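Local coordinates for heme-binding protein A / AI-2 binding protein A (Helicobacter pylori SS1, PDB 6OFQ) that binds the peptide STSA, and probably other short peptides, as a type II periplasmic binding protein that probably serves an ABC transporter, at residues Trp83-Asp88 with Pro174-Leu179; Leu256-Arg259 with Leu265-Gly268; Lys472-Gln477 with Glu481-Lys486. All blocks are in the same frame, centred on the assembly; numbering follows the deposited sequence.

Interaction 1 (Trp83-Asp88 with Pro174-Leu179)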
loop_
_atom_site.group_PDB
_atom_site.type_symbol
_atom_site.label_atom_id
_atom_site.label_comp_id
_atom_site.label_asym_id
_atom_site.label_seq_id
_atom_site.Cartn_x
_atom_site.Cartn_y
_atom_site.Cartn_z
ATOM N N TRP A 83 -6.792 -0.152 -25.234
ATOM C CA TRP A 83 -7.290 -1.468 -24.861
ATOM C C TRP A 83 -8.765 -1.516 -25.198
ATOM O O TRP A 83 -9.426 -0.494 -25.346
ATOM C CB TRP A 83 -7.097 -1.803 -23.371
ATOM C CG TRP A 83 -7.553 -0.739 -22.422
ATOM C CD1 TRP A 83 -8.793 -0.624 -21.853
ATOM C CD2 TRP A 83 -6.796 0.372 -21.935
ATOM N NE1 TRP A 83 -8.850 0.485 -21.057
ATOM C CE2 TRP A 83 -7.630 1.097 -21.081
ATOM C CE3 TRP A 83 -5.486 0.794 -22.134
ATOM C CZ2 TRP A 83 -7.231 2.269 -20.469
ATOM C CZ3 TRP A 83 -5.103 1.947 -21.525
ATOM C CH2 TRP A 83 -5.959 2.669 -20.721
ATOM N N ASP A 84 -9.208 -2.751 -25.375
ATOM C CA ASP A 84 -10.626 -3.018 -25.604
ATOM C C ASP A 84 -11.113 -4.044 -24.623
ATOM O O ASP A 84 -10.425 -5.070 -24.393
ATOM C CB ASP A 84 -10.780 -3.524 -27.040
ATOM C CG ASP A 84 -10.152 -2.557 -28.078
ATOM O OD1 ASP A 84 -10.883 -1.601 -28.408
ATOM O OD2 ASP A 84 -9.067 -2.864 -28.620
ATOM N N ILE A 85 -12.329 -3.891 -24.098
ATOM C CA ILE A 85 -12.887 -4.780 -23.110
ATOM C C ILE A 85 -14.211 -5.280 -23.655
ATOM O O ILE A 85 -15.029 -4.462 -24.107
ATOM C CB ILE A 85 -13.170 -4.044 -21.772
ATOM C CG1 ILE A 85 -11.892 -3.362 -21.260
ATOM C CG2 ILE A 85 -13.565 -5.108 -20.781
ATOM C CD1 ILE A 85 -12.047 -2.450 -20.065
ATOM N N SER A 86 -14.377 -6.598 -23.709
ATOM C CA SER A 86 -15.645 -7.111 -24.191
ATOM C C SER A 86 -16.788 -6.721 -23.259
ATOM O O SER A 86 -16.624 -6.501 -22.050
ATOM C CB SER A 86 -15.523 -8.604 -24.398
ATOM O OG SER A 86 -15.292 -9.246 -23.121
ATOM N N PRO A 87 -18.008 -6.672 -23.816
ATOM C CA PRO A 87 -19.100 -6.077 -23.062
ATOM C C PRO A 87 -19.653 -6.973 -21.971
ATOM O O PRO A 87 -20.485 -6.477 -21.173
ATOM C CB PRO A 87 -20.163 -5.724 -24.115
ATOM C CG PRO A 87 -19.863 -6.696 -25.209
ATOM C CD PRO A 87 -18.388 -6.804 -25.245
ATOM N N ASP A 88 -19.239 -8.225 -21.914
ATOM C CA ASP A 88 -19.539 -9.166 -20.819
ATOM C C ASP A 88 -18.449 -9.124 -19.760
ATOM O O ASP A 88 -18.496 -9.896 -18.791
ATOM C CB ASP A 88 -19.715 -10.555 -21.381
ATOM C CG ASP A 88 -18.586 -11.012 -22.254
ATOM O OD1 ASP A 88 -17.475 -10.436 -22.150
ATOM O OD2 ASP A 88 -18.751 -11.938 -23.110
ATOM N N PRO A 174 -12.939 -4.460 -10.688
ATOM C CA PRO A 174 -11.623 -3.820 -10.428
ATOM C C PRO A 174 -10.496 -4.173 -11.338
ATOM O O PRO A 174 -9.420 -3.603 -11.191
ATOM C CB PRO A 174 -11.272 -4.299 -9.012
ATOM C CG PRO A 174 -12.530 -4.854 -8.460
ATOM C CD PRO A 174 -13.323 -5.374 -9.590
ATOM N N PHE A 175 -10.680 -5.070 -12.309
ATOM C CA PHE A 175 -9.511 -5.624 -13.021
ATOM C C PHE A 175 -8.686 -4.565 -13.720
ATOM O O PHE A 175 -7.452 -4.604 -13.627
ATOM C CB PHE A 175 -9.968 -6.724 -14.009
ATOM C CG PHE A 175 -8.839 -7.572 -14.583
ATOM C CD1 PHE A 175 -8.105 -8.420 -13.784
ATOM C CD2 PHE A 175 -8.424 -7.362 -15.907
ATOM C CE1 PHE A 175 -7.078 -9.156 -14.360
ATOM C CE2 PHE A 175 -7.382 -8.077 -16.477
ATOM C CZ PHE A 175 -6.703 -8.944 -15.675
ATOM N N LEU A 176 -9.287 -3.624 -14.452
ATOM C CA LEU A 176 -8.513 -2.634 -15.158
ATOM C C LEU A 176 -7.674 -1.829 -14.183
ATOM O O LEU A 176 -6.465 -1.648 -14.429
ATOM C CB LEU A 176 -9.393 -1.724 -15.998
ATOM C CG LEU A 176 -8.653 -0.737 -16.886
ATOM C CD1 LEU A 176 -7.865 -1.380 -17.985
ATOM C CD2 LEU A 176 -9.654 0.276 -17.425
ATOM N N ALA A 177 -8.250 -1.377 -13.065
ATOM C CA ALA A 177 -7.498 -0.596 -12.088
ATOM C C ALA A 177 -6.411 -1.441 -11.410
ATOM O O ALA A 177 -5.278 -0.980 -11.182
ATOM C CB ALA A 177 -8.451 -0.096 -11.014
ATOM N N ASN A 178 -6.678 -2.728 -11.246
ATOM C CA ASN A 178 -5.717 -3.659 -10.676
ATOM C C ASN A 178 -4.405 -3.656 -11.481
ATOM O O ASN A 178 -3.261 -3.801 -10.972
ATOM C CB ASN A 178 -6.181 -5.095 -10.561
ATOM C CG ASN A 178 -7.261 -5.284 -9.543
ATOM O OD1 ASN A 178 -7.489 -4.465 -8.646
ATOM N ND2 ASN A 178 -7.903 -6.426 -9.708
ATOM N N LEU A 179 -4.564 -3.588 -12.802
ATOM C CA LEU A 179 -3.424 -3.637 -13.721
ATOM C C LEU A 179 -2.545 -2.434 -13.567
ATOM O O LEU A 179 -1.440 -2.418 -14.131
ATOM C CB LEU A 179 -3.878 -3.754 -15.204
ATOM C CG LEU A 179 -4.718 -4.994 -15.449
ATOM C CD1 LEU A 179 -5.101 -4.938 -16.942
ATOM C CD2 LEU A 179 -3.943 -6.221 -15.127
#

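Interaction 2 (Leu256-Arg259 with Leu265-Gly268)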
loop_
_atom_site.group_PDB
_atom_site.type_symbol
_atom_site.label_atom_id
_atom_site.label_comp_id
_atom_site.label_asym_id
_atom_site.label_seq_id
_atom_site.Cartn_x
_atom_site.Cartn_y
_atom_site.Cartn_z
ATOM N N LEU A 256 14.209 17.682 11.780
ATOM C CA LEU A 256 15.373 18.543 11.915
ATOM C C LEU A 256 16.207 18.621 10.650
ATOM O O LEU A 256 16.673 19.698 10.226
ATOM C CB LEU A 256 16.250 18.102 13.089
ATOM C CG LEU A 256 17.511 18.949 13.328
ATOM C CD1 LEU A 256 17.197 20.414 13.565
ATOM C CD2 LEU A 256 18.232 18.243 14.496
ATOM N N ALA A 257 16.302 17.488 9.944
ATOM C CA ALA A 257 16.972 17.468 8.678
ATOM C C ALA A 257 16.258 18.342 7.611
ATOM O O ALA A 257 16.907 18.921 6.727
ATOM C CB ALA A 257 17.175 16.048 8.186
ATOM N N LEU A 258 14.927 18.458 7.678
ATOM C CA LEU A 258 14.231 19.383 6.828
ATOM C C LEU A 258 14.557 20.789 7.216
ATOM O O LEU A 258 14.794 21.630 6.338
ATOM C CB LEU A 258 12.731 19.132 6.873
ATOM C CG LEU A 258 11.949 20.000 5.904
ATOM C CD1 LEU A 258 12.159 19.626 4.435
ATOM C CD2 LEU A 258 10.457 19.851 6.194
ATOM N N ARG A 259 14.566 21.063 8.509
ATOM C CA ARG A 259 14.819 22.417 9.011
ATOM C C ARG A 259 16.222 22.893 8.632
ATOM O O ARG A 259 16.419 24.103 8.488
ATOM C CB ARG A 259 14.594 22.389 10.533
ATOM C CG ARG A 259 13.131 22.421 10.852
ATOM C CD ARG A 259 12.935 22.128 12.342
ATOM N NE ARG A 259 13.731 22.974 13.245
ATOM C CZ ARG A 259 14.054 22.596 14.478
ATOM N NH1 ARG A 259 13.720 21.365 14.879
ATOM N NH2 ARG A 259 14.693 23.441 15.290
ATOM N N LEU A 265 12.034 16.913 1.472
ATOM C CA LEU A 265 10.632 16.465 1.419
ATOM C C LEU A 265 10.637 15.220 2.298
ATOM O O LEU A 265 11.524 14.378 2.180
ATOM C CB LEU A 265 10.235 16.157 -0.028
ATOM C CG LEU A 265 9.044 15.266 -0.391
ATOM C CD1 LEU A 265 7.845 16.054 -0.043
ATOM C CD2 LEU A 265 9.006 15.027 -1.888
ATOM N N MET A 266 9.632 15.075 3.150
ATOM C CA MET A 266 9.582 13.925 4.056
ATOM C C MET A 266 8.174 13.414 4.309
ATOM O O MET A 266 7.208 14.174 4.351
ATOM C CB MET A 266 10.268 14.168 5.397
ATOM C CG MET A 266 9.767 15.420 6.039
ATOM S SD MET A 266 10.238 15.674 7.770
ATOM C CE MET A 266 9.212 14.537 8.712
ATOM N N THR A 267 8.079 12.108 4.536
ATOM C CA THR A 267 6.832 11.518 5.001
ATOM C C THR A 267 6.980 11.237 6.489
ATOM O O THR A 267 8.097 11.177 7.057
ATOM C CB THR A 267 6.495 10.235 4.194
ATOM O OG1 THR A 267 7.586 9.308 4.321
ATOM C CG2 THR A 267 6.194 10.656 2.727
ATOM N N GLY A 268 5.807 11.045 7.086
ATOM C CA GLY A 268 5.770 10.530 8.461
ATOM C C GLY A 268 6.143 11.515 9.557
ATOM O O GLY A 268 6.822 11.101 10.510
#

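Interaction 3 (Lys472-Gln477 with Glu481-Lys486)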
loop_
_atom_site.group_PDB
_atom_site.type_symbol
_atom_site.label_atom_id
_atom_site.label_comp_id
_atom_site.label_asym_id
_atom_site.label_seq_id
_atom_site.Cartn_x
_atom_site.Cartn_y
_atom_site.Cartn_z
ATOM N N LYS A 472 -17.913 -7.668 -7.307
ATOM C CA LYS A 472 -16.982 -7.705 -8.422
ATOM C C LYS A 472 -17.654 -7.993 -9.753
ATOM O O LYS A 472 -17.164 -7.622 -10.840
ATOM C CB LYS A 472 -16.011 -8.855 -8.205
ATOM C CG LYS A 472 -15.094 -8.689 -7.026
ATOM C CD LYS A 472 -14.364 -9.987 -6.784
ATOM C CE LYS A 472 -13.271 -9.930 -5.718
ATOM N NZ LYS A 472 -12.114 -9.079 -6.140
ATOM N N ARG A 473 -18.807 -8.667 -9.700
ATOM C CA ARG A 473 -19.379 -9.286 -10.916
ATOM C C ARG A 473 -20.349 -8.403 -11.647
ATOM O O ARG A 473 -20.799 -8.733 -12.743
ATOM C CB ARG A 473 -20.074 -10.612 -10.576
ATOM C CG ARG A 473 -19.169 -11.682 -10.029
ATOM C CD ARG A 473 -18.323 -12.465 -10.993
ATOM N NE ARG A 473 -17.427 -13.328 -10.220
ATOM C CZ ARG A 473 -16.207 -12.969 -9.790
ATOM N NH1 ARG A 473 -15.586 -11.815 -10.122
ATOM N NH2 ARG A 473 -15.556 -13.820 -9.020
ATOM N N VAL A 474 -20.663 -7.251 -11.079
ATOM C CA VAL A 474 -21.387 -6.195 -11.774
ATOM C C VAL A 474 -20.540 -4.935 -11.828
ATOM O O VAL A 474 -19.727 -4.693 -10.927
ATOM C CB VAL A 474 -22.729 -5.863 -11.091
ATOM C CG1 VAL A 474 -23.655 -7.056 -11.275
ATOM C CG2 VAL A 474 -22.599 -5.545 -9.611
ATOM N N SER A 475 -20.636 -4.151 -12.878
ATOM C CA SER A 475 -19.761 -2.991 -13.079
ATOM C C SER A 475 -20.445 -1.670 -12.696
ATOM O O SER A 475 -19.766 -0.679 -12.372
ATOM C CB SER A 475 -19.226 -2.988 -14.530
ATOM O OG SER A 475 -20.345 -2.887 -15.405
ATOM N N ASP A 476 -21.777 -1.640 -12.771
ATOM C CA ASP A 476 -22.445 -0.406 -12.460
ATOM C C ASP A 476 -22.167 -0.002 -11.013
ATOM O O ASP A 476 -22.361 -0.760 -10.058
ATOM C CB ASP A 476 -23.954 -0.634 -12.568
ATOM C CG ASP A 476 -24.754 0.605 -12.228
ATOM O OD1 ASP A 476 -24.884 1.531 -13.044
ATOM O OD2 ASP A 476 -25.289 0.696 -11.127
ATOM N N GLN A 477 -21.750 1.239 -10.868
ATOM C CA GLN A 477 -21.277 1.690 -9.555
ATOM C C GLN A 477 -22.404 1.686 -8.506
ATOM O O GLN A 477 -22.191 1.274 -7.375
ATOM C CB GLN A 477 -20.536 3.011 -9.613
ATOM C CG GLN A 477 -19.891 3.410 -8.282
ATOM C CD GLN A 477 -19.133 4.724 -8.319
ATOM O OE1 GLN A 477 -19.400 5.694 -7.578
ATOM N NE2 GLN A 477 -18.084 4.687 -9.090
ATOM N N GLU A 481 -22.264 -0.298 -5.077
ATOM C CA GLU A 481 -22.400 0.467 -3.832
ATOM C C GLU A 481 -23.418 -0.218 -2.924
ATOM O O GLU A 481 -23.184 -0.383 -1.709
ATOM C CB GLU A 481 -22.853 1.898 -4.127
ATOM C CG GLU A 481 -22.935 2.815 -2.910
ATOM C CD GLU A 481 -22.886 4.281 -3.379
ATOM O OE1 GLU A 481 -23.729 4.593 -4.246
ATOM O OE2 GLU A 481 -21.904 5.016 -3.087
ATOM N N ALA A 482 -24.560 -0.647 -3.473
ATOM C CA ALA A 482 -25.546 -1.292 -2.603
ATOM C C ALA A 482 -25.036 -2.503 -1.903
ATOM O O ALA A 482 -25.234 -2.733 -0.706
ATOM C CB ALA A 482 -26.830 -1.584 -3.393
ATOM N N LEU A 483 -24.231 -3.286 -2.617
ATOM C CA LEU A 483 -23.606 -4.484 -2.034
ATOM C C LEU A 483 -22.530 -4.111 -1.005
ATOM O O LEU A 483 -22.437 -4.735 0.064
ATOM C CB LEU A 483 -23.029 -5.365 -3.150
ATOM C CG LEU A 483 -24.078 -5.979 -4.099
ATOM C CD1 LEU A 483 -23.459 -6.354 -5.459
ATOM C CD2 LEU A 483 -24.626 -7.224 -3.438
ATOM N N TYR A 484 -21.736 -3.096 -1.330
ATOM C CA TYR A 484 -20.702 -2.712 -0.375
ATOM C C TYR A 484 -21.259 -2.062 0.899
ATOM O O TYR A 484 -20.723 -2.295 2.000
ATOM C CB TYR A 484 -19.677 -1.762 -0.994
ATOM C CG TYR A 484 -18.766 -2.427 -1.999
ATOM C CD1 TYR A 484 -18.159 -3.631 -1.673
ATOM C CD2 TYR A 484 -18.498 -1.846 -3.206
ATOM C CE1 TYR A 484 -17.279 -4.246 -2.585
ATOM C CE2 TYR A 484 -17.680 -2.479 -4.115
ATOM C CZ TYR A 484 -17.019 -3.658 -3.803
ATOM O OH TYR A 484 -16.208 -4.262 -4.754
ATOM N N LEU A 485 -22.415 -1.402 0.789
ATOM C CA LEU A 485 -23.073 -0.861 1.977
ATOM C C LEU A 485 -23.419 -1.993 2.932
ATOM O O LEU A 485 -23.216 -1.900 4.158
ATOM C CB LEU A 485 -24.269 0.001 1.598
ATOM C CG LEU A 485 -24.020 1.318 0.916
ATOM C CD1 LEU A 485 -25.269 1.995 0.375
ATOM C CD2 LEU A 485 -23.293 2.305 1.787
ATOM N N LYS A 486 -23.992 -3.063 2.378
ATOM C CA LYS A 486 -24.390 -4.194 3.196
ATOM C C LYS A 486 -23.144 -4.869 3.760
ATOM O O LYS A 486 -23.143 -5.278 4.933
ATOM C CB LYS A 486 -25.244 -5.220 2.409
ATOM C CG LYS A 486 -26.583 -4.712 1.914
ATOM C CD LYS A 486 -27.326 -5.711 1.031
ATOM C CE LYS A 486 -28.556 -4.976 0.490
ATOM N NZ LYS A 486 -29.011 -5.693 -0.734
HETATM O O HOH W 1 -21.532 5.685 -5.661
#

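Interaction 1 (Trp83-Asp88 with Pro174-Leu179)
Trp83 and Ile85 form the closing stretch of strand 75-85, in the five-stranded antiparallel sheet of this type II periplasmic binding protein, and both are met by Leu176 from the short helix 175-178. The helix lies over one side of the sheet, and Leu176 is the only residue of 174-179 to touch the strand end. Backbones stay well apart: the CA atoms of Ile85 and Leu176 are 9.3 Å from each other, so the gap is bridged entirely by side chains.

Most of the contact is a CH-pi interaction. Leu176 CD1 sits over one face of the indole, 4.0 Å from the centroid of the five-membered ring of Trp83 and 21° off the ring normal. The other methyl, Leu176 CD2, comes in from the same side but lower and farther out, meeting the nitrogen rim at Trp83 NE1 at 3.7 Å. Trp83 has CG between its backbone N and carbonyl carbon (chi1 49°), which swings the indole beneath Leu176, and the two side chains cross at about a right angle. On the same side of the strand, Ile85 adds a looser apolar touch, its CD1 standing 4.5 Å from Leu176 CD2.

Asp84, between them in sequence, hydrogen-bonds through OD2 to His95 on the adjacent strand 91-96. Leu176 and the indole also share neighbours, since both pack on Val66 and Phe94. Past the strand the chain turns back toward strand 91-96, and polar bonds take over: Asp88 OD1 accepts from Leu90 N and also from the hydroxyl of Ser86, with Ser86 OG meeting Asp88 OD1 at 2.7 Å.

Interaction 2 (Leu256-Arg259 with Leu265-Gly268)
Leu265 meets Leu258 of helix 251-259 through its backbone, with Leu258 CD1 4.0 Å from Leu265 N. That methyl is carried toward the start of the strand because Leu258 has CG anti to its own nitrogen (chi1 -175°). The side chain of Leu265 turns the other way, toward Leu33 and Phe35 of strand 32-37 and Val507 of strand 497-510. Met266 reverses this: its CB points at the helix, and SD comes loosely to 4.4 Å from Leu258 CB, which faces the strand in turn.

Strand 265-266 is an outer strand of a five-stranded mixed sheet, though Met266 also makes a backbone bond to Pro508 beyond it. Helix 251-259 is the connection of a beta-alpha-beta crossover from strand 242-247, with the parallel strand 32-37 lying between the two. At Thr267 and Gly268 the strand gives way to loop, and Thr267 O accepts from Arg254 NH1 and Gly268 O from Ser251 OG.

The three touching residues are buried and meet without a hydrogen bond, by loose packing of Leu258 on a backbone nitrogen and a thioether; directional bonds between this helix and 265-268 come at the loop end.

Interaction 3 (Lys472-Gln477 with Glu481-Lys486)
The side-chain amide of Gln477 and the carboxylate of Glu481 are joined through a water rather than stacked, and neither has an atom of the other segment over its face. The water donates to Gln477 OE1 at 2.9 Å and, more weakly, to Glu481 OE2 at 2.7 Å. Both side chains are extended, Gln477 with CG anti to its nitrogen (chi1 -173°), and they run out from the same side of the helix to reach this shared solvent molecule. The strong partner of the carboxylate is Lys478, in a salt bridge to OE1; a separate hydrogen bond from Gly345 N to OE2 is weak.

Between the same two residues, Glu481 N donates to Gln477 O at 2.8 Å, with 160° at the hydrogen. This is an i to i+4 bond in the first turn of helix 477-494, which follows helix 462-473 after a short link. Asp476 occupies the N-cap position, and its OD2 accepts from Glu479 N. The Gln477 carbonyl also has Glu481 CB beside it, 3.4 Å from the oxygen.

Farther round the same helix the contact becomes apolar. Val474 points toward it from the link, and its CG2 lies 4.3 Å from Leu483 CD1, a loose touch. Leu483 and Tyr484 both pack on the preceding helix 462-473, the leucine against Leu467 and Lys470, the tyrosine against Leu468 and Ala471.

Overall arrangement
Interaction 2 is the buried one, lying about 40 Å between centres from interaction 1 and 41 Å from interaction 3, across the middle of the chain. The other two are surface contacts on one side of the molecule, with centres about 16 Å apart. They do not touch, but the Lys472 side chain of interaction 3 forms a salt bridge with Glu172, and its backbone is hydrogen-bonded to that of Ala173, just ahead of Pro174. Interactions 1 and 2 set a helix against a strand, Leu176 meeting an indole face, Leu258 a backbone nitrogen and a methionine sulfur. Interaction 3 is mostly a helix's first turn, with a backbone bond and a bridging water, plus one apolar touch from the preceding link.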